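Local coordinates for protein phosphoribosylamine--glycine ligase (Thermotoga maritima, PDB 1VKZ) that catalyses the ATP-dependent joining of glycine to 5-phospho-beta-D-ribosylamine, giving glycinamide ribonucleotide in de novo purine biosynthesis, at residues 66-69 with 70-73; 131-134 with 135-139. All blocks are in the same frame, centred on the assembly; numbering follows the deposited sequence.

Both contacts are local, each formed within one continuous piece of backbone, yet they illustrate two ways of placing an apolar pair. Contact 1 (66-73) shapes the loop that leads from a helix into a strand of the N domain; contact 2 (131-139) lies along a helix of the ATP-grasp region. Their centres are about 48 Å apart and they share no element. Each has a buried aliphatic pair and exposed flanks. In contact 1 no hydrogen bond links the two halves, and its polar groups turn to neighbouring parts of the fold. In contact 2 i to i+4 helical bonds carry the backbone, and side chains pack on top of them.

Contact 1 of 2, residues 66-69 with 70-73; sequences KAIP and EEDI
Ile68 and Ile73 owe their meeting to a shared chi1 and a differing chi2. Both set CG2 opposite the backbone N and keep CG1 beside it, but where Ile68 is extended at its second torsion (chi2 169°), Ile73 is folded (chi2 -63°), which puts its CD1 where it meets CG2 and CD1 of Ile68. The two side chains then approach tip to tip. CD1 of Ile73 lies 3.3 Å from CG2 of Ile68 and 3.4 Å from CD1 of Ile68. Such gaps are shorter than usual for carbon, so their exact values are doubtful, although the apolar pairing is clear.

Glu71 makes the second meeting. Its chain is extended beyond CG (chi2 -167°) and carries the carboxylate across the pyrrolidine ring of Pro69 at an oblique angle. OE1 of Glu71 lies 3.3 Å from CG of Pro69, and OE2 lies 3.5 Å from CD of the same ring. The stem of Glu71 also passes the proline carbonyl, its CG being 3.5 Å from Pro69 O. OE2 accepts a hydrogen bond from His19, with a long, weak ion pair to Arg17 beside it; Pro69 O is bonded by Asn92.

In the fold, this is the loop after helix 62-66, where the chain enters strand 73-74 of the parallel sheet of the Rossmann-like N domain, next to strand 17-22. The backbone of Ile73 is bonded to Asn92 and Phe94. Strand 17-22 supplies His19 and Leu21, and the isoleucines pack against it: Ile68 on His19, Ile73 on both.

The chemistry is thus divided. Methyl groups close the buried inside of the turn, whereas the carboxylate of Glu71 rests on an aliphatic ring that offers it no strong bond. Its charge is probably eased by His19, which ties the loop to the adjoining strand, and weakly by Arg17.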
ATOM      1  N   LYS A  66      17.915 -11.682  12.889  1.00 48.18           N
ATOM      2  CA  LYS A  66      18.824 -11.779  14.039  1.00 50.75           C
ATOM      3  C   LYS A  66      20.259 -11.453  13.626  1.00 50.93           C
ATOM      4  O   LYS A  66      21.059 -10.978  14.441  1.00 51.39           O
ATOM      5  CB  LYS A  66      18.807 -13.193  14.670  1.00 52.13           C
ATOM      6  CG  LYS A  66      17.712 -13.434  15.711  1.00 55.40           C
ATOM      7  CD  LYS A  66      17.800 -14.846  16.281  1.00 54.78           C
ATOM      8  CE  LYS A  66      18.872 -14.967  17.376  1.00 63.23           C
ATOM      9  NZ  LYS A  66      18.523 -14.222  18.636  1.00 61.59           N
ATOM     10  N   ALA A  67      20.576 -11.731  12.362  1.00 50.82           N
ATOM     11  CA  ALA A  67      21.924 -11.564  11.841  1.00 50.71           C
ATOM     12  C   ALA A  67      22.231 -10.101  11.489  1.00 50.01           C
ATOM     13  O   ALA A  67      23.386  -9.689  11.434  1.00 52.59           O
ATOM     14  CB  ALA A  67      22.121 -12.461  10.621  1.00 51.07           C
ATOM     15  N   ILE A  68      21.202  -9.308  11.286  1.00 47.54           N
ATOM     16  CA  ILE A  68      21.388  -7.914  10.907  1.00 46.36           C
ATOM     17  C   ILE A  68      21.642  -7.021  12.137  1.00 48.25           C
ATOM     18  O   ILE A  68      20.856  -7.023  13.085  1.00 50.25           O
ATOM     19  CB  ILE A  68      20.141  -7.399  10.176  1.00 46.16           C
ATOM     20  CG1 ILE A  68      19.746  -8.340   9.033  1.00 37.64           C
ATOM     21  CG2 ILE A  68      20.393  -5.973   9.670  1.00 50.55           C
ATOM     22  CD1 ILE A  68      18.392  -8.037   8.452  1.00 42.27           C
ATOM     23  N   PRO A  69      22.707  -6.233  12.115  1.00 48.27           N
ATOM     24  CA  PRO A  69      23.041  -5.381  13.262  1.00 49.31           C
ATOM     25  C   PRO A  69      22.132  -4.151  13.374  1.00 50.32           C
ATOM     26  O   PRO A  69      21.224  -4.004  12.552  1.00 51.48           O
ATOM     27  CB  PRO A  69      24.484  -4.969  12.967  1.00 50.98           C
ATOM     28  CG  PRO A  69      24.529  -4.950  11.460  1.00 51.63           C
ATOM     29  CD  PRO A  69      23.683  -6.103  11.013  1.00 47.70           C
ATOM     30  N   GLU A  70      22.350  -3.274  14.365  1.00 50.55           N
ATOM     31  CA  GLU A  70      21.629  -1.981  14.340  1.00 52.25           C
ATOM     32  C   GLU A  70      22.130  -1.110  13.203  1.00 52.41           C
ATOM     33  O   GLU A  70      23.328  -0.984  12.983  1.00 54.39           O
ATOM     34  CB  GLU A  70      21.697  -1.206  15.640  1.00 53.73           C
ATOM     35  CG  GLU A  70      20.379  -1.238  16.392  1.00 56.97           C
ATOM     36  CD  GLU A  70      20.103  -2.600  17.003  1.00 59.06           C
ATOM     37  OE1 GLU A  70      21.087  -3.359  17.246  1.00 55.30           O
ATOM     38  OE2 GLU A  70      18.906  -2.893  17.244  1.00 54.20           O
ATOM     39  N   GLU A  71      21.176  -0.448  12.569  1.00 51.94           N
ATOM     40  CA  GLU A  71      21.164  -0.111  11.130  1.00 52.23           C
ATOM     41  C   GLU A  71      19.816  -0.578  10.615  1.00 48.00           C
ATOM     42  O   GLU A  71      19.290  -1.549  11.099  1.00 48.61           O
ATOM     43  CB  GLU A  71      22.275  -0.764  10.315  1.00 53.09           C
ATOM     44  CG  GLU A  71      22.008  -2.120   9.682  1.00 49.71           C
ATOM     45  CD  GLU A  71      23.329  -2.723   9.203  1.00 52.49           C
ATOM     46  OE1 GLU A  71      24.387  -2.182   9.610  1.00 57.40           O
ATOM     47  OE2 GLU A  71      23.349  -3.731   8.461  1.00 42.86           O
ATOM     48  N   ASP A  72      19.293   0.089   9.602  1.00 48.49           N
ATOM     49  CA  ASP A  72      17.863   0.094   9.337  1.00 46.76           C
ATOM     50  C   ASP A  72      17.322  -1.116   8.616  1.00 48.12           C
ATOM     51  O   ASP A  72      17.887  -1.517   7.616  1.00 52.71           O
ATOM     52  CB  ASP A  72      17.465   1.353   8.565  1.00 45.08           C
ATOM     53  CG  ASP A  72      16.097   1.869   9.005  1.00 56.00           C
ATOM     54  OD1 ASP A  72      15.328   1.047   9.549  1.00 71.17           O
ATOM     55  OD2 ASP A  72      15.699   3.051   8.908  1.00 63.58           O
ATOM     56  N   ILE A  73      16.193  -1.658   9.101  1.00 47.98           N
ATOM     57  CA  ILE A  73      15.371  -2.638   8.345  1.00 46.35           C
ATOM     58  C   ILE A  73      14.023  -2.033   7.995  1.00 47.55           C
ATOM     59  O   ILE A  73      13.261  -1.652   8.903  1.00 44.92           O
ATOM     60  CB  ILE A  73      15.071  -3.941   9.156  1.00 45.61           C
ATOM     61  CG1 ILE A  73      16.305  -4.466   9.850  1.00 47.23           C
ATOM     62  CG2 ILE A  73      14.443  -5.036   8.257  1.00 47.41           C
ATOM     63  CD1 ILE A  73      17.376  -4.862   8.948  1.00 51.95           C
TER

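Contact 2 of 2, residues 131-134 with 135-139; sequences EELR and EKIKK
Lys136 lies alongside Glu132, one helical turn earlier, and its side chain can be followed atom by atom. CB of Lys136 sits 3.2 Å from Glu132 O. CG is equally close to that oxygen at 3.2 Å, because chi1 (-61°) keeps it beside its own backbone N and so next to the preceding turn. CD draws off to 3.8 Å from Glu132 O. From there CE comes over the stem of Glu132, 3.8 Å from its CB, so that the two chains run side by side and point the same way. A bend at chi4 (-98°) then places NZ of Lys136 5.0 Å from Glu132 OE1, too far for a salt bridge, though the opposite charges may still attract. OE1 is instead hydrogen-bonded by the backbone N of Glu128, and Thr129 OG1 bonds the backbone N of Glu132.

This is the i to i+4 spacing of an alpha-helix, here helix 130-137 of the ATP-grasp fold, which packs on the antiparallel sheet containing strands 124-127, 186-190 and 144-148. A predicted ATP-binding range begins at Ile137, while no ligand or metal is met by this contact.

The same spacing pairs Leu133 with Ile137 on the buried face. Their CD1 atoms are 4.1 Å apart, and both chains point the same way, onto Ile188 and Ile146 of the sheet; helix 163-175 touches them too, through Ser171 and Ile174 at Leu133 and Thr166 at Ile137.

Backbone bonds join the turns. Lys136 N gives one to Glu132 O, and Glu135 N one of 3.1 Å to Glu131 O. Ile137 N, 3.0 Å from Leu133 O, approaches from above the carbonyl plane, 39° out of it.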
ATOM      1  N   GLU A 131     -25.678 -15.419  11.602  1.00 52.04           N
ATOM      2  CA  GLU A 131     -26.888 -15.019  12.323  1.00 51.80           C
ATOM      3  C   GLU A 131     -26.845 -13.519  12.674  1.00 50.64           C
ATOM      4  O   GLU A 131     -27.812 -12.786  12.439  1.00 49.48           O
ATOM      5  CB  GLU A 131     -27.027 -15.862  13.595  1.00 51.32           C
ATOM      6  CG  GLU A 131     -28.342 -15.680  14.342  1.00 54.18           C
ATOM      7  CD  GLU A 131     -28.203 -15.940  15.834  1.00 53.64           C
ATOM      8  OE1 GLU A 131     -27.280 -15.348  16.452  1.00 56.64           O
ATOM      9  OE2 GLU A 131     -29.023 -16.720  16.385  1.00 48.14           O
ATOM     10  N   GLU A 132     -25.723 -13.077  13.232  1.00 49.14           N
ATOM     11  CA  GLU A 132     -25.555 -11.681  13.612  1.00 50.01           C
ATOM     12  C   GLU A 132     -25.578 -10.793  12.362  1.00 49.33           C
ATOM     13  O   GLU A 132     -26.129  -9.687  12.391  1.00 50.51           O
ATOM     14  CB  GLU A 132     -24.244 -11.491  14.383  1.00 49.68           C
ATOM     15  CG  GLU A 132     -24.198 -12.206  15.723  1.00 50.81           C
ATOM     16  CD  GLU A 132     -22.840 -12.118  16.402  1.00 53.78           C
ATOM     17  OE1 GLU A 132     -21.935 -11.432  15.873  1.00 58.33           O
ATOM     18  OE2 GLU A 132     -22.671 -12.741  17.474  1.00 61.45           O
ATOM     19  N   LEU A 133     -24.980 -11.289  11.274  1.00 46.61           N
ATOM     20  CA  LEU A 133     -24.987 -10.593   9.995  1.00 44.84           C
ATOM     21  C   LEU A 133     -26.419 -10.325   9.511  1.00 46.19           C
ATOM     22  O   LEU A 133     -26.702  -9.242   9.007  1.00 46.29           O
ATOM     23  CB  LEU A 133     -24.216 -11.409   8.959  1.00 43.90           C
ATOM     24  CG  LEU A 133     -24.057 -10.803   7.557  1.00 44.19           C
ATOM     25  CD1 LEU A 133     -23.557  -9.379   7.605  1.00 43.71           C
ATOM     26  CD2 LEU A 133     -23.098 -11.649   6.749  1.00 44.44           C
ATOM     27  N   ARG A 134     -27.313 -11.306   9.676  1.00 46.90           N
ATOM     28  CA  ARG A 134     -28.736 -11.146   9.314  1.00 48.29           C
ATOM     29  C   ARG A 134     -29.438 -10.084  10.164  1.00 49.04           C
ATOM     30  O   ARG A 134     -30.175  -9.246   9.640  1.00 49.06           O
ATOM     31  CB  ARG A 134     -29.508 -12.465   9.470  1.00 47.99           C
ATOM     32  CG  ARG A 134     -29.218 -13.537   8.425  1.00 50.99           C
ATOM     33  CD  ARG A 134     -29.949 -14.881   8.695  1.00 49.93           C
ATOM     34  NE  ARG A 134     -29.228 -15.735   9.657  1.00 51.15           N
ATOM     35  CZ  ARG A 134     -29.791 -16.671  10.439  1.00 51.61           C
ATOM     36  NH1 ARG A 134     -31.104 -16.915  10.407  1.00 51.21           N
ATOM     37  NH2 ARG A 134     -29.030 -17.377  11.271  1.00 48.73           N
ATOM     38  N   GLU A 135     -29.224 -10.147  11.479  1.00 50.20           N
ATOM     39  CA  GLU A 135     -29.800  -9.184  12.418  1.00 50.05           C
ATOM     40  C   GLU A 135     -29.209  -7.805  12.174  1.00 48.67           C
ATOM     41  O   GLU A 135     -29.932  -6.859  11.885  1.00 47.53           O
ATOM     42  CB  GLU A 135     -29.542  -9.629  13.873  1.00 50.68           C
ATOM     43  CG  GLU A 135     -30.030  -8.668  14.967  1.00 53.52           C
ATOM     44  CD  GLU A 135     -28.918  -7.818  15.601  1.00 59.60           C
ATOM     45  OE1 GLU A 135     -28.249  -8.306  16.547  1.00 63.32           O
ATOM     46  OE2 GLU A 135     -28.723  -6.649  15.173  1.00 63.41           O
ATOM     47  N   LYS A 136     -27.884  -7.711  12.265  1.00 48.12           N
ATOM     48  CA  LYS A 136     -27.202  -6.424  12.244  1.00 48.22           C
ATOM     49  C   LYS A 136     -27.214  -5.740  10.870  1.00 46.84           C
ATOM     50  O   LYS A 136     -27.005  -4.525  10.786  1.00 47.94           O
ATOM     51  CB  LYS A 136     -25.767  -6.569  12.792  1.00 49.33           C
ATOM     52  CG  LYS A 136     -25.739  -7.065  14.255  1.00 50.12           C
ATOM     53  CD  LYS A 136     -24.335  -7.355  14.743  1.00 50.95           C
ATOM     54  CE  LYS A 136     -24.346  -8.118  16.073  1.00 51.75           C
ATOM     55  NZ  LYS A 136     -24.150  -7.216  17.226  1.00 50.43           N
ATOM     56  N   ILE A 137     -27.470  -6.487   9.798  1.00 45.43           N
ATOM     57  CA  ILE A 137     -27.501  -5.866   8.479  1.00 46.21           C
ATOM     58  C   ILE A 137     -28.718  -4.931   8.328  1.00 45.76           C
ATOM     59  O   ILE A 137     -28.673  -3.951   7.576  1.00 44.38           O
ATOM     60  CB  ILE A 137     -27.414  -6.927   7.335  1.00 47.87           C
ATOM     61  CG1 ILE A 137     -26.733  -6.326   6.097  1.00 47.26           C
ATOM     62  CG2 ILE A 137     -28.793  -7.530   7.007  1.00 46.86           C
ATOM     63  CD1 ILE A 137     -25.305  -5.859   6.360  1.00 49.68           C
ATOM     64  N   LYS A 138     -29.779  -5.217   9.081  1.00 47.16           N
ATOM     65  CA  LYS A 138     -31.020  -4.433   9.026  1.00 47.64           C
ATOM     66  C   LYS A 138     -30.846  -2.986   9.488  1.00 47.62           C
ATOM     67  O   LYS A 138     -31.670  -2.131   9.150  1.00 47.67           O
ATOM     68  CB  LYS A 138     -32.140  -5.115   9.837  1.00 47.85           C
ATOM     69  CG  LYS A 138     -32.740  -6.346   9.152  1.00 48.05           C
ATOM     70  CD  LYS A 138     -33.772  -7.068  10.035  1.00 47.34           C
ATOM     71  CE  LYS A 138     -33.107  -8.083  10.947  1.00 46.73           C
ATOM     72  NZ  LYS A 138     -34.064  -8.825  11.808  1.00 39.92           N
ATOM     73  N   LYS A 139     -29.780  -2.715  10.242  1.00 46.95           N
ATOM     74  CA  LYS A 139     -29.423  -1.345  10.626  1.00 47.66           C
ATOM     75  C   LYS A 139     -28.853  -0.467   9.482  1.00 46.39           C
ATOM     76  O   LYS A 139     -28.571   0.713   9.697  1.00 46.09           O
ATOM     77  CB  LYS A 139     -28.406  -1.371  11.774  1.00 49.95           C
ATOM     78  CG  LYS A 139     -28.967  -1.854  13.115  1.00 53.69           C
ATOM     79  CD  LYS A 139     -27.930  -1.632  14.226  1.00 53.06           C
ATOM     80  CE  LYS A 139     -28.435  -2.078  15.609  1.00 60.26           C
ATOM     81  NZ  LYS A 139     -27.571  -1.566  16.733  1.00 59.36           N
TER